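Long-range contact in Cfl (PDB 7A9J), which belongs to the ATP-dependent AMP-binding enzymes and, as a coronafacic acid ligase, probably activates carboxylic acids for amide formation: residues 467-472 / 496-501. The protein carries 1 engineered substitution. Sequence-based numbering, arbitrary orientation.
Sequences IIALIQ and KHPSEY
In the beta-alpha-beta unit of the C-terminal domain of this AMP-binding enzyme, strand 464-473 meets its parallel neighbour 500-503 where A469 pairs with Y501, helix 481-491 forming the crossover between them. Just ahead of the second strand, S499 N donates to I467 O at 2.8 Å, a bent bond (140° at the hydrogen). A469 N then reaches E500 O at 2.9 Å and a straighter 165°. One water accepts from I467 N and also hydrogen-bonds S499 OG, bridging the strand to the incoming loop. On the face covered by helix 481-491, A469 CB touches both P498 CG and Y501 CD1, at 3.7 Å each. I471 CG1 also touches Y501 CD1, and L488 of the helix packs on both P498 and Y501. CG1 of I467 lies beside the backbone N (chi1 -63°), which sets CG2 anti to that N and against P498 CA. E500 and I468 run side by side on the other face, under helix 524-530, the glutamate stem extended and its carboxylate held by R466, through a salt bridge, and by hydrogen bonds with T536 OG1 and Y524 OH; this would probably stabilise its negative charge. Alongside the glutamate, I468 CD1 lies 3.9 Å from E500 CB.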
loop_
_atom_site.group_PDB
_atom_site.type_symbol
_atom_site.label_atom_id
_atom_site.label_comp_id
_atom_site.label_asym_id
_atom_site.label_seq_id
_atom_site.Cartn_x
_atom_site.Cartn_y
_atom_site.Cartn_z
ATOM N N ILE A 467 9.218 -31.241 -6.994
ATOM C CA ILE A 467 9.553 -29.818 -7.119
ATOM C C ILE A 467 10.097 -29.513 -8.498
ATOM O O ILE A 467 11.042 -30.158 -8.966
ATOM C CB ILE A 467 10.562 -29.408 -6.035
ATOM C CG1 ILE A 467 9.908 -29.603 -4.666
ATOM C CG2 ILE A 467 11.044 -27.929 -6.244
ATOM C CD1 ILE A 467 10.873 -29.325 -3.519
ATOM N N ILE A 468 9.508 -28.510 -9.147
ATOM C CA ILE A 468 9.947 -28.046 -10.457
ATOM C C ILE A 468 10.515 -26.640 -10.298
ATOM O O ILE A 468 9.923 -25.801 -9.597
ATOM C CB ILE A 468 8.761 -28.034 -11.440
ATOM C CG1 ILE A 468 7.970 -29.358 -11.362
ATOM C CG2 ILE A 468 9.239 -27.624 -12.841
ATOM C CD1 ILE A 468 8.757 -30.647 -11.696
ATOM N N ALA A 469 11.621 -26.354 -10.972
ATOM C CA ALA A 469 12.138 -24.982 -10.991
ATOM C C ALA A 469 12.060 -24.439 -12.408
ATOM O O ALA A 469 12.655 -25.014 -13.333
ATOM C CB ALA A 469 13.589 -24.929 -10.494
ATOM N N LEU A 470 11.352 -23.333 -12.576
ATOM C CA LEU A 470 11.451 -22.559 -13.802
ATOM C C LEU A 470 12.648 -21.623 -13.694
ATOM O O LEU A 470 12.744 -20.841 -12.745
ATOM C CB LEU A 470 10.134 -21.812 -14.016
ATOM C CG LEU A 470 9.644 -21.302 -15.363
ATOM C CD1 LEU A 470 9.858 -22.364 -16.416
ATOM C CD2 LEU A 470 8.146 -21.003 -15.219
ATOM N N ILE A 471 13.580 -21.727 -14.636
ATOM C CA ILE A 471 14.857 -21.009 -14.589
ATOM C C ILE A 471 14.938 -20.083 -15.797
ATOM O O ILE A 471 14.879 -20.552 -16.943
ATOM C CB ILE A 471 16.057 -21.971 -14.610
ATOM C CG1 ILE A 471 16.000 -22.977 -13.458
ATOM C CG2 ILE A 471 17.385 -21.181 -14.619
ATOM C CD1 ILE A 471 16.219 -22.371 -12.115
ATOM N N GLN A 472 15.140 -18.788 -15.553
ATOM C CA GLN A 472 15.334 -17.835 -16.645
ATOM C C GLN A 472 16.795 -17.435 -16.691
ATOM O O GLN A 472 17.258 -16.712 -15.794
ATOM C CB GLN A 472 14.447 -16.600 -16.479
ATOM C CG GLN A 472 14.698 -15.504 -17.514
ATOM C CD GLN A 472 13.770 -14.314 -17.322
ATOM O OE1 GLN A 472 12.539 -14.463 -17.254
ATOM N NE2 GLN A 472 14.356 -13.129 -17.218
ATOM N N LYS A 496 15.026 -30.040 -0.309
ATOM C CA LYS A 496 14.477 -28.820 -0.895
ATOM C C LYS A 496 14.823 -28.676 -2.374
ATOM O O LYS A 496 14.316 -27.753 -3.035
ATOM C CB LYS A 496 15.007 -27.608 -0.122
ATOM C CG LYS A 496 14.688 -27.616 1.356
ATOM C CD LYS A 496 15.462 -26.485 2.027
ATOM C CE LYS A 496 15.194 -26.405 3.499
ATOM N NZ LYS A 496 15.982 -25.278 4.084
ATOM N N HIS A 497 15.671 -29.547 -2.894
ATOM C CA HIS A 497 16.186 -29.403 -4.249
ATOM C C HIS A 497 15.103 -29.685 -5.291
ATOM O O HIS A 497 14.397 -30.701 -5.200
ATOM C CB HIS A 497 17.334 -30.390 -4.497
ATOM C CG HIS A 497 18.654 -29.984 -3.913
ATOM N ND1 HIS A 497 18.780 -29.171 -2.803
ATOM C CD2 HIS A 497 19.915 -30.279 -4.308
ATOM C CE1 HIS A 497 20.061 -28.987 -2.536
ATOM N NE2 HIS A 497 20.771 -29.647 -3.436
ATOM N N PRO A 498 15.046 -28.892 -6.351
ATOM C CA PRO A 498 14.153 -29.217 -7.466
ATOM C C PRO A 498 14.507 -30.584 -8.020
ATOM O O PRO A 498 15.671 -30.992 -8.021
ATOM C CB PRO A 498 14.424 -28.095 -8.482
ATOM C CG PRO A 498 14.901 -26.913 -7.628
ATOM C CD PRO A 498 15.669 -27.552 -6.477
ATOM N N SER A 499 13.481 -31.316 -8.411
ATOM C CA SER A 499 13.686 -32.537 -9.178
ATOM C C SER A 499 13.898 -32.287 -10.667
ATOM O O SER A 499 14.327 -33.204 -11.385
ATOM C CB SER A 499 12.478 -33.445 -8.989
ATOM O OG SER A 499 12.454 -33.978 -7.681
ATOM N N GLU A 500 13.642 -31.079 -11.148
ATOM C CA GLU A 500 13.602 -30.812 -12.573
ATOM C C GLU A 500 13.755 -29.321 -12.810
ATOM O O GLU A 500 13.290 -28.512 -12.014
ATOM C CB GLU A 500 12.286 -31.294 -13.135
ATOM C CG GLU A 500 12.091 -31.110 -14.589
ATOM C CD GLU A 500 10.831 -31.839 -15.011
ATOM O OE1 GLU A 500 10.771 -33.075 -14.839
ATOM O OE2 GLU A 500 9.884 -31.170 -15.446
ATOM N N TYR A 501 14.405 -28.981 -13.914
ATOM C CA TYR A 501 14.675 -27.604 -14.312
ATOM C C TYR A 501 14.030 -27.356 -15.671
ATOM O O TYR A 501 14.222 -28.146 -16.605
ATOM C CB TYR A 501 16.204 -27.380 -14.364
ATOM C CG TYR A 501 16.832 -27.525 -13.009
ATOM C CD1 TYR A 501 16.579 -26.580 -12.030
ATOM C CD2 TYR A 501 17.650 -28.598 -12.686
ATOM C CE1 TYR A 501 17.119 -26.670 -10.780
ATOM C CE2 TYR A 501 18.225 -28.696 -11.404
ATOM C CZ TYR A 501 17.930 -27.716 -10.459
ATOM O OH TYR A 501 18.422 -27.744 -9.176
HETATM O O HOH W 1 10.971 -33.064 -5.576
#